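Local coordinates for TatD-related deoxyribonuclease (Thermotoga maritima, PDB 1J6O), which probably cleaves phosphodiester bonds of DNA as a metal-dependent nuclease of the TatD family, built on a TIM barrel, at residues 18-22 against 23-27; 30-33 against 34-38; 56-59 against 60-64. All coordinates share one frame; numbering follows the deposited sequence.

Contact 1. Residues 18-22 against 23-27; sequences AHLHF and HQFDD
The carbonyl oxygen of Phe22 accepts the backbone N-H of Phe25, Phe25 N to Phe22 O 3.1 Å, in a nearly straight bond (164° at the hydrogen); Arg29 adds a weak bond to the same oxygen. This is the opening of the 3-10 segment 23-25, in the loop that leaves the first strand of the TIM barrel. A type I turn from His19 to Phe22 precedes it, and His19, a predicted metal ligand that also bonds Asp214, packs its CB over the centre of the Phe22 ring. Phe25 then folds back on the turn. Its chi1 of -75° puts CG anti to the carbonyl carbon and brings one ring face against Leu20, whose CD2 sits over the centre of that face, 4.0 Å from the ring centroid, in a CH-pi contact. Phe25 CB comes within 3.3 Å of Leu20 O, an oxygen that Arg29 binds. A large flat apolar group thus suits this buried place. With an alanine here Leu20 CD2 would probably lose the ring face it rests on, leaving a gap beside it. Gln24 bends at chi2, which brings its OE1 to 3.4 Å from Phe22 CB.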
ATOM      1  N   ALA A  18       1.314  -0.495  -5.865  1.00  5.47           N
ATOM      2  CA  ALA A  18       1.046  -0.481  -7.298  1.00  5.66           C
ATOM      3  C   ALA A  18       0.463  -1.839  -7.772  1.00  5.86           C
ATOM      4  O   ALA A  18       0.616  -2.834  -7.084  1.00  5.49           O
ATOM      5  CB  ALA A  18       2.329  -0.220  -8.009  1.00  4.30           C
ATOM      6  N   HIS A  19      -0.202  -1.860  -8.932  1.00  4.58           N
ATOM      7  CA  HIS A  19      -0.776  -3.103  -9.486  1.00  5.69           C
ATOM      8  C   HIS A  19      -0.385  -3.042 -10.965  1.00  5.76           C
ATOM      9  O   HIS A  19      -1.270  -3.026 -11.871  1.00  5.66           O
ATOM     10  CB  HIS A  19      -2.317  -3.099  -9.395  1.00  5.93           C
ATOM     11  CG  HIS A  19      -2.845  -2.875  -8.010  1.00  7.11           C
ATOM     12  ND1 HIS A  19      -2.774  -3.838  -7.026  1.00  8.75           N
ATOM     13  CD2 HIS A  19      -3.505  -1.822  -7.462  1.00  7.58           C
ATOM     14  CE1 HIS A  19      -3.380  -3.395  -5.935  1.00 11.23           C
ATOM     15  NE2 HIS A  19      -3.837  -2.175  -6.176  1.00  8.90           N
ATOM     16  N   LEU A  20       0.916  -3.054 -11.222  1.00  4.69           N
ATOM     17  CA  LEU A  20       1.427  -2.973 -12.590  1.00  5.86           C
ATOM     18  C   LEU A  20       1.109  -4.168 -13.461  1.00  6.86           C
ATOM     19  O   LEU A  20       1.180  -4.084 -14.698  1.00  7.61           O
ATOM     20  CB  LEU A  20       2.939  -2.714 -12.546  1.00  6.90           C
ATOM     21  CG  LEU A  20       3.307  -1.329 -11.990  1.00 10.03           C
ATOM     22  CD1 LEU A  20       4.797  -1.280 -11.563  1.00  9.30           C
ATOM     23  CD2 LEU A  20       3.018  -0.284 -13.055  1.00 10.50           C
ATOM     24  N   HIS A  21       0.737  -5.262 -12.814  1.00  5.31           N
ATOM     25  CA  HIS A  21       0.402  -6.484 -13.525  1.00  7.50           C
ATOM     26  C   HIS A  21      -1.054  -6.524 -13.981  1.00  7.17           C
ATOM     27  O   HIS A  21      -1.457  -7.488 -14.643  1.00  8.99           O
ATOM     28  CB  HIS A  21       0.722  -7.709 -12.660  1.00  7.00           C
ATOM     29  CG  HIS A  21       0.016  -7.710 -11.344  1.00  9.47           C
ATOM     30  ND1 HIS A  21       0.210  -6.722 -10.396  1.00  7.15           N
ATOM     31  CD2 HIS A  21      -0.961  -8.519 -10.860  1.00  6.86           C
ATOM     32  CE1 HIS A  21      -0.623  -6.918  -9.387  1.00  7.88           C
ATOM     33  NE2 HIS A  21      -1.348  -8.001  -9.646  1.00  8.58           N
ATOM     34  N   PHE A  22      -1.849  -5.506 -13.636  1.00  5.07           N
ATOM     35  CA  PHE A  22      -3.242  -5.481 -14.050  1.00  6.12           C
ATOM     36  C   PHE A  22      -3.288  -5.281 -15.559  1.00  9.51           C
ATOM     37  O   PHE A  22      -2.334  -4.742 -16.161  1.00  8.29           O
ATOM     38  CB  PHE A  22      -4.011  -4.370 -13.345  1.00  5.67           C
ATOM     39  CG  PHE A  22      -4.394  -4.698 -11.916  1.00  5.79           C
ATOM     40  CD1 PHE A  22      -3.890  -5.832 -11.269  1.00  5.80           C
ATOM     41  CD2 PHE A  22      -5.314  -3.890 -11.233  1.00  7.37           C
ATOM     42  CE1 PHE A  22      -4.300  -6.163  -9.958  1.00  7.33           C
ATOM     43  CE2 PHE A  22      -5.722  -4.225  -9.917  1.00 10.10           C
ATOM     44  CZ  PHE A  22      -5.213  -5.358  -9.296  1.00  7.39           C
ATOM     45  N   HIS A  23      -4.387  -5.719 -16.173  1.00  9.63           N
ATOM     46  CA  HIS A  23      -4.524  -5.591 -17.619  1.00 11.97           C
ATOM     47  C   HIS A  23      -4.458  -4.173 -18.198  1.00 11.41           C
ATOM     48  O   HIS A  23      -4.182  -4.009 -19.398  1.00 11.35           O
ATOM     49  CB  HIS A  23      -5.804  -6.317 -18.078  1.00 15.43           C
ATOM     50  CG  HIS A  23      -7.058  -5.519 -17.918  1.00 20.44           C
ATOM     51  ND1 HIS A  23      -7.435  -4.532 -18.805  1.00 24.24           N
ATOM     52  CD2 HIS A  23      -8.041  -5.582 -16.986  1.00 23.08           C
ATOM     53  CE1 HIS A  23      -8.597  -4.023 -18.428  1.00 24.33           C
ATOM     54  NE2 HIS A  23      -8.987  -4.644 -17.329  1.00 23.57           N
ATOM     55  N   GLN A  24      -4.714  -3.154 -17.383  1.00  9.31           N
ATOM     56  CA  GLN A  24      -4.656  -1.784 -17.884  1.00 10.03           C
ATOM     57  C   GLN A  24      -3.222  -1.397 -18.302  1.00  7.91           C
ATOM     58  O   GLN A  24      -3.007  -0.399 -18.955  1.00  8.47           O
ATOM     59  CB  GLN A  24      -5.179  -0.788 -16.837  1.00 11.30           C
ATOM     60  CG  GLN A  24      -6.696  -0.827 -16.657  1.00 13.55           C
ATOM     61  CD  GLN A  24      -7.139  -1.903 -15.707  1.00 13.42           C
ATOM     62  OE1 GLN A  24      -6.323  -2.635 -15.151  1.00 13.68           O
ATOM     63  NE2 GLN A  24      -8.448  -2.007 -15.504  1.00 18.10           N
ATOM     64  N   PHE A  25      -2.245  -2.211 -17.943  1.00  7.65           N
ATOM     65  CA  PHE A  25      -0.855  -1.926 -18.296  1.00  7.50           C
ATOM     66  C   PHE A  25      -0.342  -2.920 -19.345  1.00  9.87           C
ATOM     67  O   PHE A  25       0.855  -2.958 -19.609  1.00  9.82           O
ATOM     68  CB  PHE A  25       0.039  -2.065 -17.064  1.00  8.51           C
ATOM     69  CG  PHE A  25      -0.076  -0.923 -16.112  1.00  6.59           C
ATOM     70  CD1 PHE A  25       0.494   0.312 -16.428  1.00  5.16           C
ATOM     71  CD2 PHE A  25      -0.827  -1.053 -14.952  1.00  7.86           C
ATOM     72  CE1 PHE A  25       0.295   1.436 -15.577  1.00  6.11           C
ATOM     73  CE2 PHE A  25      -1.034   0.035 -14.097  1.00  7.60           C
ATOM     74  CZ  PHE A  25      -0.471   1.293 -14.409  1.00  6.84           C
ATOM     75  N   ASP A  26      -1.235  -3.730 -19.908  1.00  9.52           N
ATOM     76  CA  ASP A  26      -0.811  -4.716 -20.898  1.00 12.47           C
ATOM     77  C   ASP A  26      -0.073  -4.189 -22.113  1.00 12.28           C
ATOM     78  O   ASP A  26       0.832  -4.842 -22.612  1.00 15.44           O
ATOM     79  CB  ASP A  26      -2.006  -5.540 -21.422  1.00 13.26           C
ATOM     80  CG  ASP A  26      -2.491  -6.580 -20.438  1.00 16.94           C
ATOM     81  OD1 ASP A  26      -1.841  -6.786 -19.385  1.00 14.93           O
ATOM     82  OD2 ASP A  26      -3.542  -7.203 -20.731  1.00 17.99           O
ATOM     83  N   ASP A  27      -0.431  -3.011 -22.591  1.00 11.22           N
ATOM     84  CA  ASP A  27       0.254  -2.510 -23.776  1.00 13.01           C
ATOM     85  C   ASP A  27       1.559  -1.764 -23.586  1.00 12.65           C
ATOM     86  O   ASP A  27       2.340  -1.671 -24.545  1.00 11.88           O
ATOM     87  CB  ASP A  27      -0.678  -1.586 -24.578  1.00 18.15           C
ATOM     88  CG  ASP A  27      -2.030  -2.224 -24.885  1.00 23.10           C
ATOM     89  OD1 ASP A  27      -2.069  -3.377 -25.358  1.00 25.98           O
ATOM     90  OD2 ASP A  27      -3.065  -1.559 -24.652  1.00 27.90           O
TER

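Contact 2. Residues 30-33 against 34-38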
ATOM      1  N   ASN A  30       6.290  -2.569 -19.986  1.00 11.70           N
ATOM      2  CA  ASN A  30       7.752  -2.502 -20.120  1.00 12.28           C
ATOM      3  C   ASN A  30       8.255  -1.065 -20.128  1.00 11.61           C
ATOM      4  O   ASN A  30       9.234  -0.740 -19.453  1.00 14.52           O
ATOM      5  CB  ASN A  30       8.234  -3.157 -21.420  1.00 15.22           C
ATOM      6  CG  ASN A  30       7.926  -4.633 -21.478  1.00 18.23           C
ATOM      7  OD1 ASN A  30       7.512  -5.228 -20.485  1.00 20.80           O
ATOM      8  ND2 ASN A  30       8.132  -5.241 -22.655  1.00 19.87           N
ATOM      9  N   ALA A  31       7.587  -0.204 -20.890  1.00 12.57           N
ATOM     10  CA  ALA A  31       7.977   1.202 -20.982  1.00 12.55           C
ATOM     11  C   ALA A  31       7.801   1.941 -19.653  1.00 12.50           C
ATOM     12  O   ALA A  31       8.641   2.771 -19.249  1.00 12.08           O
ATOM     13  CB  ALA A  31       7.156   1.896 -22.077  1.00 14.20           C
ATOM     14  N   VAL A  32       6.706   1.630 -18.974  1.00 10.05           N
ATOM     15  CA  VAL A  32       6.409   2.262 -17.693  1.00 10.61           C
ATOM     16  C   VAL A  32       7.476   1.892 -16.676  1.00  9.49           C
ATOM     17  O   VAL A  32       8.020   2.753 -15.975  1.00  7.99           O
ATOM     18  CB  VAL A  32       4.982   1.837 -17.213  1.00 10.80           C
ATOM     19  CG1 VAL A  32       4.723   2.247 -15.730  1.00 13.13           C
ATOM     20  CG2 VAL A  32       3.943   2.531 -18.103  1.00 10.40           C
ATOM     21  N   ILE A  33       7.822   0.618 -16.633  1.00  8.28           N
ATOM     22  CA  ILE A  33       8.821   0.154 -15.689  1.00  8.88           C
ATOM     23  C   ILE A  33      10.226   0.628 -16.055  1.00 10.86           C
ATOM     24  O   ILE A  33      10.986   1.107 -15.207  1.00  9.32           O
ATOM     25  CB  ILE A  33       8.759  -1.387 -15.589  1.00  8.78           C
ATOM     26  CG1 ILE A  33       7.446  -1.796 -14.899  1.00  9.60           C
ATOM     27  CG2 ILE A  33       9.907  -1.929 -14.774  1.00  8.79           C
ATOM     28  CD1 ILE A  33       7.130  -3.275 -15.085  1.00 10.14           C
ATOM     29  N   SER A  34      10.577   0.526 -17.321  1.00 12.17           N
ATOM     30  CA  SER A  34      11.908   0.970 -17.692  1.00 14.25           C
ATOM     31  C   SER A  34      12.080   2.474 -17.509  1.00 14.19           C
ATOM     32  O   SER A  34      13.216   2.973 -17.492  1.00 16.92           O
ATOM     33  CB  SER A  34      12.236   0.547 -19.133  1.00 17.01           C
ATOM     34  OG  SER A  34      11.454   1.284 -20.054  1.00 25.87           O
ATOM     35  N   SER A  35      11.001   3.235 -17.360  1.00 12.03           N
ATOM     36  CA  SER A  35      11.209   4.662 -17.187  1.00 13.00           C
ATOM     37  C   SER A  35      11.192   5.110 -15.724  1.00 10.78           C
ATOM     38  O   SER A  35      11.195   6.302 -15.438  1.00 12.33           O
ATOM     39  CB  SER A  35      10.186   5.454 -18.006  1.00 15.01           C
ATOM     40  OG  SER A  35       8.867   5.144 -17.601  1.00 24.81           O
ATOM     41  N   PHE A  36      11.178   4.159 -14.793  1.00  9.98           N
ATOM     42  CA  PHE A  36      11.160   4.526 -13.377  1.00  7.80           C
ATOM     43  C   PHE A  36      12.313   5.442 -12.991  1.00 11.25           C
ATOM     44  O   PHE A  36      12.103   6.476 -12.349  1.00 10.45           O
ATOM     45  CB  PHE A  36      11.188   3.281 -12.502  1.00  8.31           C
ATOM     46  CG  PHE A  36       9.865   2.569 -12.422  1.00 11.12           C
ATOM     47  CD1 PHE A  36       8.704   3.181 -12.877  1.00 10.35           C
ATOM     48  CD2 PHE A  36       9.774   1.305 -11.843  1.00 11.98           C
ATOM     49  CE1 PHE A  36       7.450   2.551 -12.760  1.00 11.20           C
ATOM     50  CE2 PHE A  36       8.540   0.678 -11.729  1.00 12.19           C
ATOM     51  CZ  PHE A  36       7.381   1.307 -12.190  1.00 10.19           C
ATOM     52  N   GLU A  37      13.523   5.083 -13.410  1.00 11.91           N
ATOM     53  CA  GLU A  37      14.682   5.911 -13.075  1.00 15.05           C
ATOM     54  C   GLU A  37      14.515   7.342 -13.591  1.00 15.53           C
ATOM     55  O   GLU A  37      14.661   8.319 -12.833  1.00 16.35           O
ATOM     56  CB  GLU A  37      15.944   5.281 -13.669  1.00 19.96           C
ATOM     57  CG  GLU A  37      17.252   5.849 -13.145  1.00 27.04           C
ATOM     58  CD  GLU A  37      18.438   4.950 -13.494  1.00 32.01           C
ATOM     59  OE1 GLU A  37      18.615   4.633 -14.689  1.00 36.08           O
ATOM     60  OE2 GLU A  37      19.188   4.551 -12.577  1.00 36.32           O
ATOM     61  N   GLU A  38      14.190   7.483 -14.870  1.00 13.57           N
ATOM     62  CA  GLU A  38      14.025   8.818 -15.433  1.00 17.41           C
ATOM     63  C   GLU A  38      12.964   9.595 -14.680  1.00 15.98           C
ATOM     64  O   GLU A  38      13.006  10.812 -14.616  1.00 16.70           O
ATOM     65  CB  GLU A  38      13.612   8.752 -16.910  1.00 20.87           C
ATOM     66  CG  GLU A  38      14.309   7.671 -17.704  1.00 29.26           C
ATOM     67  CD  GLU A  38      13.562   7.290 -18.988  1.00 32.82           C
ATOM     68  OE1 GLU A  38      12.703   8.083 -19.443  1.00 34.90           O
ATOM     69  OE2 GLU A  38      13.842   6.194 -19.538  1.00 34.52           O
TER
HETATM   70  O   HOH W   1      10.619   3.444 -21.200  1.00 25.98           O
HETATM   71  O   HOH W   2       7.445   5.301 -15.549  1.00 17.82           O
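Ser34 N donates to Asn30 O at 2.8 Å, a regular i to i+4 bond (163° at the hydrogen) near the C-terminal end of helix 29-34, the helix that follows the first strand of the barrel. Its hydroxyl stands between the backbone N and the carbonyl carbon (chi1 70°), which turns it back along the helix; a water that donates to Ala31 O lies 2.6 Å from Ser34 OG. Serine suits this exposed position because its short polar arm can join the solvent in satisfying carbonyls that the ending helix no longer serves fully. At Ser35 the chain leaves helical geometry, and its N-H is shared by two weak bonds, to Ala31 O and to Val32 O. The hydroxyl also turns back, Ser35 OG lying 2.9 Å from Ala31 O, and a second water bonds both Val32 O and this hydroxyl. Phe36 N then closes a tighter i to i+3 turn on Ile33 O at 3.1 Å. Ile41 and Val44 of strand 41-47 also touch the buried Phe36, so a broad apolar ring fits between helix and strand. The ring lies flat against the helix end: Ile33 CA sits over the centre of one face, 3.8 Å from the centroid, while Val32 CG1 reaches Phe36 CE1 at 4.0 Å.

Contact 3. Residues 56-59 against 60-64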
ATOM      1  N   LYS A  56       0.994 -13.447 -10.374  1.00 11.04           N
ATOM      2  CA  LYS A  56       1.361 -12.569 -11.508  1.00 11.78           C
ATOM      3  C   LYS A  56       2.210 -11.404 -11.012  1.00 11.11           C
ATOM      4  O   LYS A  56       3.146 -10.978 -11.693  1.00  9.70           O
ATOM      5  CB  LYS A  56       0.125 -12.021 -12.198  1.00 15.05           C
ATOM      6  CG  LYS A  56      -0.663 -13.097 -12.943  1.00 21.12           C
ATOM      7  CD  LYS A  56      -1.975 -12.553 -13.501  1.00 25.77           C
ATOM      8  CE  LYS A  56      -1.866 -12.173 -14.966  1.00 30.39           C
ATOM      9  NZ  LYS A  56      -0.845 -11.120 -15.228  1.00 33.71           N
ATOM     10  N   SER A  57       1.858 -10.884  -9.838  1.00  9.63           N
ATOM     11  CA  SER A  57       2.598  -9.772  -9.242  1.00  8.58           C
ATOM     12  C   SER A  57       4.022 -10.263  -8.951  1.00 10.16           C
ATOM     13  O   SER A  57       5.004  -9.593  -9.268  1.00  7.17           O
ATOM     14  CB  SER A  57       1.918  -9.318  -7.937  1.00  9.86           C
ATOM     15  OG  SER A  57       2.638  -8.264  -7.309  1.00  7.70           O
ATOM     16  N   LEU A  58       4.144 -11.441  -8.349  1.00  9.31           N
ATOM     17  CA  LEU A  58       5.485 -11.946  -8.050  1.00 10.99           C
ATOM     18  C   LEU A  58       6.314 -12.153  -9.309  1.00 10.17           C
ATOM     19  O   LEU A  58       7.499 -11.796  -9.361  1.00  8.71           O
ATOM     20  CB  LEU A  58       5.402 -13.262  -7.273  1.00 13.74           C
ATOM     21  CG  LEU A  58       6.726 -13.964  -6.911  1.00 14.45           C
ATOM     22  CD1 LEU A  58       7.668 -13.010  -6.152  1.00 14.45           C
ATOM     23  CD2 LEU A  58       6.405 -15.198  -6.089  1.00 15.67           C
ATOM     24  N   ASP A  59       5.702 -12.727 -10.321  1.00  9.35           N
ATOM     25  CA  ASP A  59       6.415 -12.967 -11.560  1.00 12.25           C
ATOM     26  C   ASP A  59       6.890 -11.676 -12.168  1.00 11.27           C
ATOM     27  O   ASP A  59       8.006 -11.596 -12.689  1.00 11.64           O
ATOM     28  CB  ASP A  59       5.551 -13.756 -12.538  1.00 12.43           C
ATOM     29  CG  ASP A  59       5.499 -15.232 -12.175  1.00 17.64           C
ATOM     30  OD1 ASP A  59       6.265 -15.623 -11.274  1.00 18.15           O
ATOM     31  OD2 ASP A  59       4.714 -15.992 -12.774  1.00 19.17           O
ATOM     32  N   LEU A  60       6.066 -10.641 -12.076  1.00  9.55           N
ATOM     33  CA  LEU A  60       6.480  -9.361 -12.650  1.00  8.75           C
ATOM     34  C   LEU A  60       7.611  -8.725 -11.832  1.00 10.52           C
ATOM     35  O   LEU A  60       8.552  -8.166 -12.405  1.00 11.86           O
ATOM     36  CB  LEU A  60       5.297  -8.411 -12.692  1.00  8.96           C
ATOM     37  CG  LEU A  60       5.557  -6.996 -13.220  1.00 10.72           C
ATOM     38  CD1 LEU A  60       6.106  -7.065 -14.653  1.00 10.26           C
ATOM     39  CD2 LEU A  60       4.236  -6.218 -13.167  1.00 10.59           C
ATOM     40  N   SER A  61       7.529  -8.806 -10.505  1.00 11.67           N
ATOM     41  CA  SER A  61       8.561  -8.217  -9.649  1.00 12.95           C
ATOM     42  C   SER A  61       9.903  -8.845  -9.944  1.00 14.99           C
ATOM     43  O   SER A  61      10.939  -8.190  -9.849  1.00 13.64           O
ATOM     44  CB  SER A  61       8.240  -8.402  -8.165  1.00 12.63           C
ATOM     45  OG  SER A  61       8.455  -9.737  -7.781  1.00 16.96           O
ATOM     46  N   LYS A  62       9.891 -10.117 -10.322  1.00 16.35           N
ATOM     47  CA  LYS A  62      11.153 -10.767 -10.617  1.00 20.04           C
ATOM     48  C   LYS A  62      11.833 -10.246 -11.892  1.00 19.99           C
ATOM     49  O   LYS A  62      12.992 -10.559 -12.140  1.00 22.83           O
ATOM     50  CB  LYS A  62      10.949 -12.296 -10.635  1.00 20.71           C
ATOM     51  CG  LYS A  62      10.781 -12.831  -9.195  1.00 23.50           C
ATOM     52  CD  LYS A  62      10.156 -14.225  -9.090  1.00 25.21           C
ATOM     53  CE  LYS A  62      11.056 -15.308  -9.663  1.00 27.09           C
ATOM     54  NZ  LYS A  62      12.347 -15.412  -8.922  1.00 28.04           N
ATOM     55  N   THR A  63      11.148  -9.416 -12.672  1.00 19.09           N
ATOM     56  CA  THR A  63      11.734  -8.876 -13.904  1.00 18.44           C
ATOM     57  C   THR A  63      12.396  -7.498 -13.755  1.00 16.03           C
ATOM     58  O   THR A  63      12.991  -6.975 -14.700  1.00 15.64           O
ATOM     59  CB  THR A  63      10.680  -8.706 -15.022  1.00 19.64           C
ATOM     60  OG1 THR A  63       9.760  -7.664 -14.660  1.00 20.44           O
ATOM     61  CG2 THR A  63       9.922 -10.009 -15.250  1.00 19.91           C
ATOM     62  N   SER A  64      12.301  -6.896 -12.583  1.00 13.23           N
ATOM     63  CA  SER A  64      12.902  -5.576 -12.406  1.00 12.20           C
ATOM     64  C   SER A  64      13.490  -5.421 -11.038  1.00 10.17           C
ATOM     65  O   SER A  64      12.864  -5.789 -10.057  1.00 10.31           O
ATOM     66  CB  SER A  64      11.831  -4.489 -12.596  1.00 13.90           C
ATOM     67  OG  SER A  64      12.261  -3.235 -12.070  1.00 16.09           O
TER
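In the beta-alpha-beta unit of strand 41-47, helix 51-61 and strand 67-71, residues 56-64 form the last turns of the helix and its exit. Regular i to i+4 bonds run through this part, among them Ser61 N to Ser57 O at 2.9 Å. Leu58 O is gripped twice from the same face of its carbonyl plane, by Lys62 N at 3.1 Å and by the hydroxyl Ser61 OG at 2.8 Å. The hydroxyl gets there because it stands between its own backbone N and carbonyl carbon (chi1 74°), folded back over the preceding turn; a small serine fits this buried place against Ile67 and Cys69, and the helix itself satisfies its polar atom. Leu58 brings CD1 to 4.0 Å from Lys62 CD, so the lysine's CD packs across the leucine's tip; a chain this long can touch Leu58 with its methylenes and still reach Asp95, with which NZ forms a salt bridge. Ser57 instead sends its hydroxyl to Asn46 of strand 41-47, joining helix and sheet. A type I turn runs from Ser61 to Ser64. Thr63 grips Leu60 O with both its backbone N and its side chain, the OG1 bond being 2.6 Å long and lying in the carbonyl plane.

In the fold
All three contacts lie on the same side of the chain's centre and meet around the apolar side chains of Leu20, Ile33 and Leu60. Leu20 CD1 reaches Phe36 CZ at 3.7 Å to join contacts 1 and 2, and Ile33 CD1 meets Leu60 CD1 at 3.9 Å to join contacts 2 and 3. Contact 1, in a loop, is the more buried; it carries the predicted metal ligand His19, and its main side-chain interaction is apolar on aromatic. Contacts 2 and 3 are both helix ends, mixed but leaning to the surface, where serine hydroxyls turn back to the carbonyls, with waters joining in at 30-38, and directly in 56-64, where Ser61 is buried against strand 67-71.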